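Papain-like protease (Human betacoronavirus 2c EMC/2012, PDB 4RNA) is a coronavirus cysteine protease that probably cleaves the viral polyprotein and, as in related enzymes, may also strip ubiquitin-like modifiers from host proteins. Local coordinates at residues L32-F37 with D41-I46; Y86-A91 with L153-G158; N16-V21 with A64-A69. All blocks are in the same frame, centred on the assembly; numbering follows the deposited sequence.

From the N terminus, the segment 16-21, leading into strand 18-23, comes first: contact 3 joins it to helix 64-74 and so closes a long loop holding most of the small N-terminal ubiquitin-like sheet. Nested inside that loop, contact 1 closes the short turn between 32-37 and 41-46 at the other outermost strand of the sheet within the chain. Contact 2 follows in series, bridging 86-91 and 153-158 between two helices of the thumb. Contacts 1 and 3 meet where Leu-32 packs on Arg-18 and Val-20, and contacts 1 and 2 where Phe-36 packs on Tyr-86; contacts 2 and 3 do not touch, although their helices 64-74 and 81-92 are consecutive.

Contact 1: L32-F37 with D41-I46; sequences LGCVFF and DISDTI
Phe-36 swings its ring to the side of its own nitrogen (chi1 -79°), and Asp-41 points its carboxyl carbon away from its N (chi1 -174°), which brings the aspartate over one face of the phenyl ring. Its CB sits 4.1 Å from the ring centroid of Phe-36 in a CH-pi contact, and the carboxylate stacks at 30° to the ring. The short aspartate thus offers a methylene to the aromatic face while OD1 serves the turn beyond. OD1 of Asp-41 receives N of Ser-43 at 2.9 Å, an Asx turn, and also takes the hydroxyl of Ser-43 on its syn side. While donating to OD1, OG of Ser-43 accepts from N of Val-35 at 3.1 Å, linking turn to strand.

Phe-36 and Asp-41 form an antiparallel non-hydrogen-bonded pair in the hairpin at one edge of the ubiquitin-like, beta-grasp sheet. Next to it N of Ile-42 meets O of Val-35 at 3.0 Å, after which the chain leaves the sheet in a type I turn, Ile-42 to Thr-45, whose carbonyl O of Ile-42 accepts both N and OG1 of Thr-45. The ethyl arm of Ile-42 reaches along the strand, with CG1 3.9 Å from CG2 of Val-35 and CD1 3.8 Å from CB of Phe-37. The aromatic ring of Phe-36 also meets Tyr-86 edge-to-face on helix 81-92.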
loop_
_atom_site.group_PDB
_atom_site.type_symbol
_atom_site.label_atom_id
_atom_site.label_comp_id
_atom_site.label_asym_id
_atom_site.label_seq_id
_atom_site.Cartn_x
_atom_site.Cartn_y
_atom_site.Cartn_z
ATOM N N LEU A 32 13.065 -25.524 -5.019
ATOM C CA LEU A 32 13.486 -24.419 -4.101
ATOM C C LEU A 32 12.395 -23.356 -3.935
ATOM O O LEU A 32 11.929 -23.086 -2.849
ATOM C CB LEU A 32 14.774 -23.823 -4.660
ATOM C CG LEU A 32 15.601 -22.766 -3.984
ATOM C CD1 LEU A 32 15.982 -23.224 -2.556
ATOM C CD2 LEU A 32 16.824 -22.446 -4.909
ATOM N N GLY A 33 11.959 -22.745 -5.023
ATOM C CA GLY A 33 10.901 -21.731 -4.886
ATOM C C GLY A 33 11.091 -20.745 -6.006
ATOM O O GLY A 33 11.799 -21.090 -6.970
ATOM N N CYS A 34 10.498 -19.557 -5.869
ATOM C CA CYS A 34 10.581 -18.491 -6.863
ATOM C C CYS A 34 11.967 -17.854 -6.727
ATOM O O CYS A 34 12.324 -17.357 -5.651
ATOM C CB CYS A 34 9.522 -17.422 -6.602
ATOM S SG CYS A 34 9.680 -16.079 -7.822
ATOM N N VAL A 35 12.729 -17.866 -7.813
ATOM C CA VAL A 35 14.138 -17.412 -7.719
ATOM C C VAL A 35 14.477 -16.485 -8.867
ATOM O O VAL A 35 14.071 -16.702 -10.035
ATOM C CB VAL A 35 15.164 -18.600 -7.729
ATOM C CG1 VAL A 35 15.220 -19.330 -6.398
ATOM C CG2 VAL A 35 14.831 -19.551 -8.855
ATOM N N PHE A 36 15.268 -15.474 -8.542
ATOM C CA PHE A 36 15.702 -14.526 -9.608
ATOM C C PHE A 36 17.206 -14.668 -9.758
ATOM O O PHE A 36 17.937 -14.861 -8.758
ATOM C CB PHE A 36 15.411 -13.073 -9.197
ATOM C CG PHE A 36 13.973 -12.676 -9.388
ATOM C CD1 PHE A 36 12.988 -13.287 -8.666
ATOM C CD2 PHE A 36 13.620 -11.756 -10.414
ATOM C CE1 PHE A 36 11.642 -12.940 -8.847
ATOM C CE2 PHE A 36 12.288 -11.384 -10.601
ATOM C CZ PHE A 36 11.302 -12.003 -9.829
ATOM N N PHE A 37 17.679 -14.477 -10.982
ATOM C CA PHE A 37 19.107 -14.430 -11.263
ATOM C C PHE A 37 19.362 -13.332 -12.268
ATOM O O PHE A 37 18.748 -13.295 -13.354
ATOM C CB PHE A 37 19.589 -15.758 -11.846
ATOM C CG PHE A 37 21.041 -15.746 -12.268
ATOM C CD1 PHE A 37 22.065 -15.892 -11.320
ATOM C CD2 PHE A 37 21.393 -15.589 -13.616
ATOM C CE1 PHE A 37 23.413 -15.881 -11.708
ATOM C CE2 PHE A 37 22.734 -15.564 -14.006
ATOM C CZ PHE A 37 23.745 -15.719 -13.056
ATOM N N ASP A 41 13.328 -13.763 -13.430
ATOM C CA ASP A 41 12.707 -14.868 -12.730
ATOM C C ASP A 41 12.989 -16.147 -13.535
ATOM O O ASP A 41 12.503 -16.302 -14.673
ATOM C CB ASP A 41 11.201 -14.656 -12.652
ATOM C CG ASP A 41 10.493 -15.707 -11.800
ATOM O OD1 ASP A 41 11.003 -16.826 -11.521
ATOM O OD2 ASP A 41 9.380 -15.397 -11.322
ATOM N N ILE A 42 13.772 -17.044 -12.951
ATOM C CA ILE A 42 14.138 -18.314 -13.594
ATOM C C ILE A 42 13.467 -19.543 -12.988
ATOM O O ILE A 42 13.876 -20.689 -13.241
ATOM C CB ILE A 42 15.692 -18.433 -13.707
ATOM C CG1 ILE A 42 16.318 -18.450 -12.301
ATOM C CG2 ILE A 42 16.255 -17.248 -14.471
ATOM C CD1 ILE A 42 17.734 -19.026 -12.211
ATOM N N SER A 43 12.415 -19.328 -12.183
ATOM C CA SER A 43 11.755 -20.395 -11.390
ATOM C C SER A 43 11.379 -21.619 -12.226
ATOM O O SER A 43 11.477 -22.725 -11.769
ATOM C CB SER A 43 10.458 -19.923 -10.689
ATOM O OG SER A 43 10.695 -18.737 -9.919
ATOM N N ASP A 44 10.904 -21.362 -13.429
ATOM C CA ASP A 44 10.346 -22.412 -14.271
ATOM C C ASP A 44 11.339 -22.953 -15.303
ATOM O O ASP A 44 10.936 -23.585 -16.289
ATOM C CB ASP A 44 9.033 -21.920 -14.916
ATOM C CG ASP A 44 7.886 -21.886 -13.908
ATOM O OD1 ASP A 44 7.742 -22.795 -13.034
ATOM O OD2 ASP A 44 7.114 -20.928 -13.982
ATOM N N THR A 45 12.627 -22.699 -15.059
ATOM C CA THR A 45 13.721 -23.296 -15.800
ATOM C C THR A 45 14.343 -24.410 -14.991
ATOM O O THR A 45 14.107 -24.547 -13.756
ATOM C CB THR A 45 14.768 -22.256 -16.244
ATOM O OG1 THR A 45 15.534 -21.825 -15.112
ATOM C CG2 THR A 45 14.083 -21.048 -16.920
ATOM N N ILE A 46 15.107 -25.256 -15.689
ATOM C CA ILE A 46 15.796 -26.379 -15.022
ATOM C C ILE A 46 17.223 -25.957 -14.714
ATOM O O ILE A 46 17.936 -25.439 -15.603
ATOM C CB ILE A 46 15.859 -27.657 -15.928
ATOM C CG1 ILE A 46 14.460 -28.075 -16.435
ATOM C CG2 ILE A 46 16.538 -28.798 -15.167
ATOM C CD1 ILE A 46 13.577 -28.685 -15.370
#

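Contact 2: Y86-A91 with L153-G158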
loop_
_atom_site.group_PDB
_atom_site.type_symbol
_atom_site.label_atom_id
_atom_site.label_comp_id
_atom_site.label_asym_id
_atom_site.label_seq_id
_atom_site.Cartn_x
_atom_site.Cartn_y
_atom_site.Cartn_z
ATOM N N TYR A 86 11.817 -7.314 -6.914
ATOM C CA TYR A 86 12.823 -7.774 -7.801
ATOM C C TYR A 86 12.320 -7.470 -9.181
ATOM O O TYR A 86 13.139 -7.025 -9.951
ATOM C CB TYR A 86 13.095 -9.297 -7.761
ATOM C CG TYR A 86 13.689 -9.842 -6.430
ATOM C CD1 TYR A 86 14.452 -9.021 -5.590
ATOM C CD2 TYR A 86 13.529 -11.177 -6.092
ATOM C CE1 TYR A 86 14.979 -9.525 -4.392
ATOM C CE2 TYR A 86 14.066 -11.690 -4.887
ATOM C CZ TYR A 86 14.786 -10.846 -4.070
ATOM O OH TYR A 86 15.266 -11.410 -2.870
ATOM N N SER A 87 11.009 -7.636 -9.455
ATOM C CA SER A 87 10.482 -7.318 -10.840
ATOM C C SER A 87 10.567 -5.811 -11.127
ATOM O O SER A 87 10.790 -5.432 -12.289
ATOM C CB SER A 87 8.986 -7.715 -11.029
ATOM O OG SER A 87 8.763 -9.062 -10.621
ATOM N N LEU A 88 10.207 -4.967 -10.137
ATOM C CA LEU A 88 10.304 -3.488 -10.285
ATOM C C LEU A 88 11.717 -3.070 -10.615
ATOM O O LEU A 88 11.906 -2.259 -11.524
ATOM C CB LEU A 88 9.845 -2.724 -9.039
ATOM C CG LEU A 88 8.317 -2.774 -8.995
ATOM C CD1 LEU A 88 7.829 -2.584 -7.579
ATOM C CD2 LEU A 88 7.636 -1.842 -9.981
ATOM N N LYS A 89 12.687 -3.574 -9.825
ATOM C CA LYS A 89 14.128 -3.284 -10.072
ATOM C C LYS A 89 14.543 -3.561 -11.550
ATOM O O LYS A 89 15.065 -2.654 -12.287
ATOM C CB LYS A 89 14.949 -3.978 -8.973
ATOM C CG LYS A 89 16.405 -3.632 -8.982
ATOM C CD LYS A 89 17.105 -4.304 -7.840
ATOM C CE LYS A 89 18.520 -4.480 -8.297
ATOM N NZ LYS A 89 19.381 -4.536 -7.098
ATOM N N ALA A 90 14.194 -4.753 -12.031
ATOM C CA ALA A 90 14.390 -5.093 -13.453
ATOM C C ALA A 90 13.734 -4.048 -14.373
ATOM O O ALA A 90 14.375 -3.539 -15.284
ATOM C CB ALA A 90 13.855 -6.503 -13.747
ATOM N N ALA A 91 12.460 -3.730 -14.152
ATOM C CA ALA A 91 11.763 -2.757 -15.002
ATOM C C ALA A 91 12.309 -1.317 -14.860
ATOM O O ALA A 91 12.531 -0.647 -15.845
ATOM C CB ALA A 91 10.263 -2.779 -14.727
ATOM N N LEU A 153 12.323 0.378 -4.742
ATOM C CA LEU A 153 11.818 0.247 -3.401
ATOM C C LEU A 153 10.612 1.142 -3.027
ATOM O O LEU A 153 9.668 0.679 -2.378
ATOM C CB LEU A 153 12.939 0.485 -2.408
ATOM C CG LEU A 153 13.925 -0.674 -2.156
ATOM C CD1 LEU A 153 14.977 -0.201 -1.168
ATOM C CD2 LEU A 153 13.267 -1.952 -1.633
ATOM N N ILE A 154 10.648 2.429 -3.413
ATOM C CA ILE A 154 9.527 3.320 -3.215
ATOM C C ILE A 154 8.327 2.689 -3.882
ATOM O O ILE A 154 7.260 2.646 -3.275
ATOM C CB ILE A 154 9.803 4.744 -3.803
ATOM C CG1 ILE A 154 10.812 5.492 -2.961
ATOM C CG2 ILE A 154 8.518 5.553 -3.995
ATOM C CD1 ILE A 154 11.093 6.836 -3.618
ATOM N N MET A 155 8.459 2.232 -5.121
ATOM C CA MET A 155 7.347 1.581 -5.793
ATOM C C MET A 155 6.824 0.295 -5.066
ATOM O O MET A 155 5.583 0.069 -4.973
ATOM C CB MET A 155 7.750 1.280 -7.241
ATOM C CG MET A 155 7.807 2.554 -8.029
ATOM S SD MET A 155 8.363 2.155 -9.681
ATOM C CE MET A 155 6.766 1.874 -10.454
ATOM N N ALA A 156 7.749 -0.508 -4.518
ATOM C CA ALA A 156 7.393 -1.756 -3.832
ATOM C C ALA A 156 6.678 -1.451 -2.538
ATOM O O ALA A 156 5.534 -1.930 -2.318
ATOM C CB ALA A 156 8.626 -2.660 -3.631
ATOM N N TYR A 157 7.292 -0.581 -1.725
ATOM C CA TYR A 157 6.672 -0.172 -0.463
ATOM C C TYR A 157 5.356 0.617 -0.723
ATOM O O TYR A 157 4.439 0.536 0.075
ATOM C CB TYR A 157 7.632 0.708 0.332
ATOM C CG TYR A 157 8.719 -0.061 1.055
ATOM C CD1 TYR A 157 8.403 -1.000 2.074
ATOM C CD2 TYR A 157 10.055 0.126 0.711
ATOM C CE1 TYR A 157 9.405 -1.730 2.723
ATOM C CE2 TYR A 157 11.079 -0.615 1.333
ATOM C CZ TYR A 157 10.749 -1.516 2.351
ATOM O OH TYR A 157 11.733 -2.211 2.968
ATOM N N GLY A 158 5.246 1.290 -1.878
ATOM C CA GLY A 158 4.090 2.154 -2.174
ATOM C C GLY A 158 2.958 1.415 -2.909
ATOM O O GLY A 158 1.863 1.931 -3.109
#
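Leu-88 packing on Met-155 and Ala-156 is a small, purely apolar helix-to-helix contact in the interior of the helical thumb, where helix 81-92 lies beside helix 148-158. All three residues are buried, and no hydrogen bond crosses between the two segments. One leucine does the work from the first helix. Its CB points toward the second helix; CD1 leans on the Ala-156 backbone and on CB of Met-155, CD2 on the far end of Met-155.

The CD1 branch of Leu-88 lies 3.7 Å from N of Ala-156 and 4.0 Å from CB of Ala-156. Alanine suits this place because its single methyl lets the leucine come right up to the main chain; the backbones approach to 7.3 Å between CA of Leu-88 and CA of Ala-156. The CD2 branch takes the methionine, 3.8 Å from CE of Met-155 and 4.1 Å from SD of the same residue. Met-155 runs extended as far as SD and then bends at chi3 (91°), which turns the terminal methyl alongside the leucine rather than straight past it. The two side chains cross at a slant, with CB of Met-155 3.9 Å from CD1 of Leu-88. Apolar leucine, methionine and alanine suit a buried place that no hydrogen bond crosses.

Polar ties between the same helices are the Lys-89 to Asp-149 salt bridge and the Arg-84 hydrogen bond to O of Ala-156. Met-155 also touches Val-92, one turn beyond Leu-88, and on another side Leu-115 of helix 115-122. That helix closely follows the modified Cys-113, probably the nucleophile, as in papain-like folds where that cysteine heads the central helix; Leu-153 and Tyr-157 reach helix 133-143.

Contact 3: N16-V21 with A64-A69; sequences NFRTVV and ADETKA
Arg-18 and Glu-66 form a salt bridge between a strand and a helix, and its strength lies in a single bond. NE of Arg-18 stands 2.7 Å from OE2 of Glu-66, with a nearly straight N-H...O angle of 173°. The oxygen lies at the guanidinium edge, in its plane, but the donor approaches from above the carboxylate plane, so the two flat groups stand 65° apart instead of meeting as a coplanar fork. NH2 of Arg-18 adds only weak bonds, 3.2 Å to OE1 of Glu-66 and 3.4 Å to OE2 of Glu-66.

Arginine suits this position because its long chain carries the charge from the strand across to the helix: CG sits between the backbone N and the carbonyl carbon (chi1 62°), and from there the chain runs extended to NE. CG and CD still pass close to the acid, CD of Arg-18 lying 3.7 Å from OE2 of Glu-66. Glutamate answers with an extended chain of its own, the two side chains crossing at about a right angle. Its OE1 also accepts from N of Thr-63, just before the helix, which matches the glutamate half of a capping box and would hold the carboxylate in place. The Arg-18 guanidinium has a further partner in Tyr-226 of the second subunit, through a cation-pi contact.

At the margin, ND2 of Asn-16 lies 4.2 Å from CB of Ala-69, a light touch; its polar partner is Asp-13, in the same loop before the strand. The whole ties strand 18-23, outermost within the chain in the ubiquitin-like beta-grasp sheet though Thr-19 makes backbone hydrogen bonds to the second subunit, to helix 64-74, which leads from that domain toward the thumb.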
loop_
_atom_site.group_PDB
_atom_site.type_symbol
_atom_site.label_atom_id
_atom_site.label_comp_id
_atom_site.label_asym_id
_atom_site.label_seq_id
_atom_site.Cartn_x
_atom_site.Cartn_y
_atom_site.Cartn_z
ATOM N N ASN A 16 23.567 -12.585 3.626
ATOM C CA ASN A 16 23.498 -13.935 4.175
ATOM C C ASN A 16 23.140 -14.936 3.078
ATOM O O ASN A 16 22.228 -14.672 2.252
ATOM C CB ASN A 16 22.498 -14.002 5.315
ATOM C CG ASN A 16 22.842 -13.054 6.412
ATOM O OD1 ASN A 16 23.600 -13.416 7.317
ATOM N ND2 ASN A 16 22.235 -11.850 6.396
ATOM N N PHE A 17 23.919 -16.028 3.021
ATOM C CA PHE A 17 23.834 -17.013 1.942
ATOM C C PHE A 17 23.745 -18.408 2.519
ATOM O O PHE A 17 24.372 -18.700 3.555
ATOM C CB PHE A 17 25.007 -16.915 0.958
ATOM C CG PHE A 17 25.072 -15.613 0.230
ATOM C CD1 PHE A 17 25.642 -14.509 0.820
ATOM C CD2 PHE A 17 24.554 -15.475 -1.093
ATOM C CE1 PHE A 17 25.724 -13.290 0.184
ATOM C CE2 PHE A 17 24.644 -14.235 -1.729
ATOM C CZ PHE A 17 25.213 -13.147 -1.114
ATOM N N ARG A 18 22.892 -19.237 1.932
ATOM C CA ARG A 18 22.902 -20.664 2.236
ATOM C C ARG A 18 23.177 -21.433 1.027
ATOM O O ARG A 18 22.729 -21.041 -0.126
ATOM C CB ARG A 18 21.620 -21.187 2.923
ATOM C CG ARG A 18 20.393 -21.043 2.110
ATOM C CD ARG A 18 19.202 -21.807 2.686
ATOM N NE ARG A 18 17.979 -21.305 2.043
ATOM C CZ ARG A 18 17.015 -22.039 1.516
ATOM N NH1 ARG A 18 17.097 -23.357 1.535
ATOM N NH2 ARG A 18 15.957 -21.430 0.999
ATOM N N THR A 19 23.922 -22.507 1.248
ATOM C CA THR A 19 24.254 -23.385 0.148
ATOM C C THR A 19 23.160 -24.432 -0.053
ATOM O O THR A 19 22.785 -25.138 0.836
ATOM C CB THR A 19 25.611 -24.076 0.277
ATOM O OG1 THR A 19 26.603 -23.073 0.471
ATOM C CG2 THR A 19 25.881 -24.909 -1.050
ATOM N N VAL A 20 22.679 -24.529 -1.293
ATOM C CA VAL A 20 21.629 -25.506 -1.583
ATOM C C VAL A 20 22.138 -26.350 -2.747
ATOM O O VAL A 20 22.667 -25.801 -3.711
ATOM C CB VAL A 20 20.266 -24.804 -1.941
ATOM C CG1 VAL A 20 19.213 -25.837 -2.332
ATOM C CG2 VAL A 20 19.779 -23.999 -0.711
ATOM N N VAL A 21 21.961 -27.669 -2.654
ATOM C CA VAL A 21 22.333 -28.575 -3.752
ATOM C C VAL A 21 21.081 -28.910 -4.598
ATOM O O VAL A 21 20.059 -29.340 -4.042
ATOM C CB VAL A 21 22.945 -29.879 -3.164
ATOM C CG1 VAL A 21 23.195 -30.898 -4.270
ATOM C CG2 VAL A 21 24.229 -29.559 -2.405
ATOM N N ALA A 64 13.398 -20.063 8.242
ATOM C CA ALA A 64 13.303 -19.193 9.336
ATOM C C ALA A 64 14.414 -18.152 9.327
ATOM O O ALA A 64 14.125 -17.005 9.649
ATOM C CB ALA A 64 13.341 -19.993 10.646
ATOM N N ASP A 65 15.655 -18.529 8.993
ATOM C CA ASP A 65 16.769 -17.565 9.021
ATOM C C ASP A 65 16.504 -16.489 7.983
ATOM O O ASP A 65 16.780 -15.309 8.217
ATOM C CB ASP A 65 18.157 -18.177 8.767
ATOM C CG ASP A 65 18.626 -19.132 9.917
ATOM O OD1 ASP A 65 18.428 -18.743 11.046
ATOM O OD2 ASP A 65 19.164 -20.262 9.687
ATOM N N GLU A 66 16.027 -16.912 6.808
ATOM C CA GLU A 66 15.805 -15.931 5.759
ATOM C C GLU A 66 14.666 -14.960 6.105
ATOM O O GLU A 66 14.751 -13.777 5.769
ATOM C CB GLU A 66 15.533 -16.628 4.433
ATOM C CG GLU A 66 16.806 -17.243 3.881
ATOM C CD GLU A 66 16.529 -18.306 2.817
ATOM O OE1 GLU A 66 15.416 -18.880 2.839
ATOM O OE2 GLU A 66 17.479 -18.605 2.013
ATOM N N THR A 67 13.615 -15.474 6.752
ATOM C CA THR A 67 12.513 -14.651 7.216
ATOM C C THR A 67 13.005 -13.523 8.141
ATOM O O THR A 67 12.637 -12.335 8.004
ATOM C CB THR A 67 11.473 -15.534 7.936
ATOM O OG1 THR A 67 10.835 -16.324 6.928
ATOM C CG2 THR A 67 10.479 -14.713 8.593
ATOM N N LYS A 68 13.880 -13.898 9.060
ATOM C CA LYS A 68 14.511 -12.910 9.917
ATOM C C LYS A 68 15.471 -11.945 9.207
ATOM O O LYS A 68 15.493 -10.765 9.546
ATOM C CB LYS A 68 15.213 -13.640 11.061
ATOM C CG LYS A 68 15.899 -12.723 12.052
ATOM C CD LYS A 68 16.289 -13.544 13.277
ATOM C CE LYS A 68 17.574 -13.061 13.917
ATOM N NZ LYS A 68 18.157 -14.194 14.689
ATOM N N ALA A 69 16.272 -12.438 8.244
ATOM C CA ALA A 69 17.115 -11.560 7.444
ATOM C C ALA A 69 16.247 -10.581 6.640
ATOM O O ALA A 69 16.566 -9.379 6.534
ATOM C CB ALA A 69 18.022 -12.357 6.524
#